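Long-range contact in trypsin-resistant surface T6 protein (Streptococcus pyogenes serotype M6, PDB 4P0D), which forms the backbone pilin of the pili on the bacterial surface, an elongated three-domain subunit with Ig-like folds that is probably joined to its neighbours by sortase: residues S145-T157 against V171-Y183. The protein carries 1 engineered substitution. Numbering follows the deposited sequence.
Sequences SSLPSITKKVTGT and VLSYSLTFELPSY
Strands 149-155 and 171-179 run antiparallel, their axes 4.6 Å apart at closest and 164° between directions, with S149, T151, K153 and T155 in hydrogen-bonded pairs with E179, T177, S175 and S173. The bonds of the T151-T177, K153-S175 and T155-S173 pairs are of ordinary length, with S173 N to T155 O at 2.9 Å almost straight. I150, V154 and K152 share the buried face with F178, Y174 and L176. V154 lies alongside Y174; its chi1 of 64° places CG1 between the backbone N and the carbonyl carbon and CG2 anti to the N, where that methyl lies over one face of the ring, 3.8 Å from its centroid, as a CH-pi contact. The aliphatic part of K152 crosses L176, whose CD2 sits 3.6 Å from K152 CB. A bend at chi3 (81°) then carries K152 NZ past Y174 into a covalent link with CG of N278, the intramolecular isopeptide bond characteristic of Gram-positive pilins; D196 hydrogen-bonds to the same NZ. On the other face S149 OG lies implausibly close to E179 OE1, so the bond modelled there is doubtful, and a water joins S149 OG to T151 OG1. Beyond the ladder the two segments stay in contact: P148 CG packs 3.9 Å from P181 CB, and S182 N donates to S146 OG at 2.8 Å. Strand 139-155 continues from the N-terminal Ig-like domain into this middle domain, where strand 258-265 pairs with the far edge of 171-179. Beneath the buried face, strand 276-285 brings A280 against I150 and L176, and V316 of strand 307-316 meets T157 and L172.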
loop_
_atom_site.group_PDB
_atom_site.type_symbol
_atom_site.label_atom_id
_atom_site.label_comp_id
_atom_site.label_asym_id
_atom_site.label_seq_id
_atom_site.Cartn_x
_atom_site.Cartn_y
_atom_site.Cartn_z
ATOM N N SER A 145 -12.581 12.957 16.933
ATOM C CA SER A 145 -12.198 12.386 15.666
ATOM C C SER A 145 -11.091 11.332 15.852
ATOM O O SER A 145 -10.433 11.293 16.900
ATOM C CB SER A 145 -11.721 13.514 14.736
ATOM O OG SER A 145 -10.558 14.127 15.269
ATOM N N SER A 146 -10.906 10.499 14.831
ATOM C CA SER A 146 -9.803 9.543 14.774
ATOM C C SER A 146 -9.083 9.670 13.432
ATOM O O SER A 146 -9.657 10.096 12.430
ATOM C CB SER A 146 -10.335 8.116 15.012
ATOM O OG SER A 146 -11.299 7.747 14.032
ATOM N N LEU A 147 -7.796 9.335 13.419
ATOM C CA LEU A 147 -6.983 9.470 12.214
ATOM C C LEU A 147 -6.404 8.096 11.911
ATOM O O LEU A 147 -5.482 7.661 12.579
ATOM C CB LEU A 147 -5.858 10.507 12.411
ATOM C CG LEU A 147 -4.839 10.703 11.276
ATOM C CD1 LEU A 147 -5.521 11.169 10.006
ATOM C CD2 LEU A 147 -3.747 11.685 11.680
ATOM N N PRO A 148 -6.976 7.394 10.928
ATOM C CA PRO A 148 -6.400 6.111 10.565
ATOM C C PRO A 148 -5.031 6.240 9.904
ATOM O O PRO A 148 -4.617 7.341 9.504
ATOM C CB PRO A 148 -7.414 5.550 9.579
ATOM C CG PRO A 148 -8.705 6.206 9.957
ATOM C CD PRO A 148 -8.284 7.600 10.277
ATOM N N SER A 149 -4.330 5.122 9.795
ATOM C CA SER A 149 -3.054 5.096 9.081
ATOM C C SER A 149 -2.807 3.700 8.572
ATOM O O SER A 149 -3.425 2.751 9.032
ATOM C CB SER A 149 -1.891 5.486 9.987
ATOM O OG SER A 149 -1.742 4.539 11.022
ATOM N N ILE A 150 -1.902 3.599 7.610
ATOM C CA ILE A 150 -1.432 2.315 7.123
ATOM C C ILE A 150 0.062 2.441 6.897
ATOM O O ILE A 150 0.507 3.445 6.350
ATOM C CB ILE A 150 -2.147 1.897 5.830
ATOM C CG1 ILE A 150 -1.701 0.505 5.392
ATOM C CG2 ILE A 150 -1.904 2.891 4.698
ATOM C CD1 ILE A 150 -2.422 0.029 4.149
ATOM N N THR A 151 0.812 1.427 7.330
ATOM C CA THR A 151 2.269 1.389 7.198
ATOM C C THR A 151 2.664 0.057 6.580
ATOM O O THR A 151 2.247 -0.995 7.071
ATOM C CB THR A 151 2.954 1.516 8.575
ATOM O OG1 THR A 151 2.492 2.692 9.228
ATOM C CG2 THR A 151 4.475 1.605 8.462
ATOM N N LYS A 152 3.447 0.109 5.503
ATOM C CA LYS A 152 3.932 -1.089 4.856
ATOM C C LYS A 152 5.443 -1.222 4.987
ATOM O O LYS A 152 6.192 -0.254 4.817
ATOM C CB LYS A 152 3.548 -1.127 3.382
ATOM C CG LYS A 152 3.996 -2.426 2.708
ATOM C CD LYS A 152 3.201 -2.801 1.477
ATOM C CE LYS A 152 3.679 -2.030 0.258
ATOM N NZ LYS A 152 3.386 -2.698 -1.043
ATOM N N LYS A 153 5.875 -2.443 5.275
ATOM C CA LYS A 153 7.275 -2.764 5.364
ATOM C C LYS A 153 7.596 -3.960 4.464
ATOM O O LYS A 153 6.722 -4.777 4.166
ATOM C CB LYS A 153 7.641 -3.106 6.803
ATOM C CG LYS A 153 7.694 -1.933 7.775
ATOM C CD LYS A 153 7.934 -2.485 9.177
ATOM C CE LYS A 153 7.747 -1.442 10.269
ATOM N NZ LYS A 153 9.027 -0.772 10.635
ATOM N N VAL A 154 8.855 -4.043 4.044
ATOM C CA VAL A 154 9.344 -5.151 3.247
ATOM C C VAL A 154 10.666 -5.661 3.815
ATOM O O VAL A 154 11.496 -4.885 4.285
ATOM C CB VAL A 154 9.454 -4.816 1.737
ATOM C CG1 VAL A 154 10.479 -3.727 1.445
ATOM C CG2 VAL A 154 9.766 -6.066 0.933
ATOM N N THR A 155 10.827 -6.982 3.808
ATOM C CA THR A 155 12.098 -7.588 4.177
ATOM C C THR A 155 12.435 -8.647 3.143
ATOM O O THR A 155 11.602 -8.971 2.300
ATOM C CB THR A 155 12.030 -8.210 5.568
ATOM O OG1 THR A 155 10.986 -9.202 5.596
ATOM C CG2 THR A 155 11.766 -7.103 6.623
ATOM N N GLY A 156 13.665 -9.150 3.186
ATOM C CA GLY A 156 14.156 -10.092 2.167
ATOM C C GLY A 156 15.048 -9.396 1.148
ATOM O O GLY A 156 15.588 -10.032 0.242
ATOM N N THR A 157 15.175 -8.079 1.319
ATOM C CA THR A 157 15.925 -7.204 0.442
ATOM C C THR A 157 17.321 -6.962 1.007
ATOM O O THR A 157 17.628 -7.333 2.161
ATOM C CB THR A 157 15.218 -5.824 0.339
ATOM O OG1 THR A 157 14.864 -5.388 1.654
ATOM C CG2 THR A 157 13.943 -5.892 -0.531
ATOM N N VAL A 171 12.464 -13.962 -2.912
ATOM C CA VAL A 171 11.152 -13.841 -2.277
ATOM C C VAL A 171 11.192 -12.679 -1.281
ATOM O O VAL A 171 12.041 -12.617 -0.378
ATOM C CB VAL A 171 10.715 -15.146 -1.584
ATOM C CG1 VAL A 171 9.546 -14.930 -0.645
ATOM C CG2 VAL A 171 10.357 -16.201 -2.624
ATOM N N LEU A 172 10.263 -11.753 -1.463
ATOM C CA LEU A 172 10.166 -10.571 -0.605
ATOM C C LEU A 172 8.951 -10.685 0.302
ATOM O O LEU A 172 7.875 -11.131 -0.149
ATOM C CB LEU A 172 10.064 -9.317 -1.474
ATOM C CG LEU A 172 11.234 -9.079 -2.434
ATOM C CD1 LEU A 172 11.096 -7.746 -3.127
ATOM C CD2 LEU A 172 12.557 -9.109 -1.706
ATOM N N SER A 173 9.113 -10.281 1.553
ATOM C CA SER A 173 8.097 -10.479 2.586
ATOM C C SER A 173 7.573 -9.117 3.008
ATOM O O SER A 173 8.298 -8.313 3.565
ATOM C CB SER A 173 8.670 -11.223 3.790
ATOM O OG SER A 173 9.070 -12.531 3.395
ATOM N N TYR A 174 6.301 -8.888 2.730
ATOM C CA TYR A 174 5.655 -7.627 3.016
ATOM C C TYR A 174 4.747 -7.774 4.239
ATOM O O TYR A 174 4.183 -8.833 4.501
ATOM C CB TYR A 174 4.815 -7.206 1.826
ATOM C CG TYR A 174 5.586 -6.876 0.579
ATOM C CD1 TYR A 174 5.941 -7.867 -0.334
ATOM C CD2 TYR A 174 5.949 -5.570 0.297
ATOM C CE1 TYR A 174 6.633 -7.550 -1.486
ATOM C CE2 TYR A 174 6.649 -5.247 -0.854
ATOM C CZ TYR A 174 6.986 -6.234 -1.739
ATOM O OH TYR A 174 7.665 -5.892 -2.873
ATOM N N SER A 175 4.613 -6.684 4.973
ATOM C CA SER A 175 3.795 -6.634 6.181
ATOM C C SER A 175 3.083 -5.285 6.286
ATOM O O SER A 175 3.671 -4.237 5.986
ATOM C CB SER A 175 4.647 -6.899 7.420
ATOM O OG SER A 175 5.628 -5.905 7.592
ATOM N N LEU A 176 1.815 -5.334 6.680
ATOM C CA LEU A 176 1.008 -4.142 6.839
ATOM C C LEU A 176 0.559 -4.043 8.275
ATOM O O LEU A 176 0.146 -5.039 8.873
ATOM C CB LEU A 176 -0.231 -4.209 5.965
ATOM C CG LEU A 176 -0.088 -4.288 4.460
ATOM C CD1 LEU A 176 -1.459 -4.505 3.821
ATOM C CD2 LEU A 176 0.556 -3.022 3.917
ATOM N N THR A 177 0.653 -2.853 8.850
ATOM C CA THR A 177 -0.049 -2.568 10.103
ATOM C C THR A 177 -0.896 -1.322 9.877
ATOM O O THR A 177 -0.604 -0.519 8.989
ATOM C CB THR A 177 0.905 -2.335 11.272
ATOM O OG1 THR A 177 1.663 -1.156 11.026
ATOM C CG2 THR A 177 1.858 -3.542 11.461
ATOM N N PHE A 178 -1.948 -1.155 10.661
ATOM C CA PHE A 178 -2.781 0.026 10.509
ATOM C C PHE A 178 -3.512 0.444 11.770
ATOM O O PHE A 178 -3.695 -0.365 12.688
ATOM C CB PHE A 178 -3.737 -0.117 9.319
ATOM C CG PHE A 178 -4.604 -1.335 9.349
ATOM C CD1 PHE A 178 -4.103 -2.578 8.981
ATOM C CD2 PHE A 178 -5.948 -1.226 9.696
ATOM C CE1 PHE A 178 -4.919 -3.699 8.990
ATOM C CE2 PHE A 178 -6.775 -2.341 9.709
ATOM C CZ PHE A 178 -6.258 -3.578 9.354
ATOM N N GLU A 179 -3.878 1.730 11.822
ATOM C CA GLU A 179 -4.680 2.276 12.916
ATOM C C GLU A 179 -6.101 2.414 12.410
ATOM O O GLU A 179 -6.326 2.930 11.335
ATOM C CB GLU A 179 -4.123 3.628 13.390
ATOM C CG GLU A 179 -2.717 3.489 13.954
ATOM C CD GLU A 179 -2.021 4.809 14.220
ATOM O OE1 GLU A 179 -1.670 5.538 13.256
ATOM O OE2 GLU A 179 -1.798 5.087 15.412
ATOM N N LEU A 180 -7.052 1.910 13.186
ATOM C CA LEU A 180 -8.449 1.892 12.780
ATOM C C LEU A 180 -9.138 3.231 12.961
ATOM O O LEU A 180 -8.807 3.986 13.868
ATOM C CB LEU A 180 -9.215 0.856 13.596
ATOM C CG LEU A 180 -8.818 -0.603 13.382
ATOM C CD1 LEU A 180 -9.406 -1.470 14.471
ATOM C CD2 LEU A 180 -9.296 -1.086 12.023
ATOM N N PRO A 181 -10.154 3.506 12.130
ATOM C CA PRO A 181 -11.055 4.593 12.491
ATOM C C PRO A 181 -11.822 4.192 13.750
ATOM O O PRO A 181 -11.862 3.005 14.094
ATOM C CB PRO A 181 -12.015 4.649 11.307
ATOM C CG PRO A 181 -12.040 3.268 10.772
ATOM C CD PRO A 181 -10.651 2.741 10.973
ATOM N N SER A 182 -12.387 5.173 14.435
ATOM C CA SER A 182 -13.263 4.930 15.556
ATOM C C SER A 182 -14.671 5.285 15.096
ATOM O O SER A 182 -14.946 6.437 14.800
ATOM C CB SER A 182 -12.822 5.794 16.736
ATOM O OG SER A 182 -13.578 5.508 17.890
ATOM N N TYR A 183 -15.550 4.285 14.999
ATOM C CA TYR A 183 -16.955 4.509 14.598
ATOM C C TYR A 183 -17.859 4.298 15.801
ATOM O O TYR A 183 -17.618 3.390 16.592
ATOM C CB TYR A 183 -17.401 3.506 13.536
ATOM C CG TYR A 183 -16.636 3.502 12.248
ATOM C CD1 TYR A 183 -16.403 4.683 11.544
ATOM C CD2 TYR A 183 -16.197 2.302 11.686
ATOM C CE1 TYR A 183 -15.740 4.679 10.337
ATOM C CE2 TYR A 183 -15.513 2.287 10.477
ATOM C CZ TYR A 183 -15.295 3.487 9.809
ATOM O OH TYR A 183 -14.639 3.497 8.629
HETATM O O HOH W 1 -13.617 8.824 14.921
HETATM O O HOH W 2 -3.100 8.193 13.205
HETATM O O HOH W 3 -6.552 5.794 14.750
HETATM O O HOH W 4 -0.036 2.452 10.382
HETATM O O HOH W 5 14.745 -12.649 -0.553
#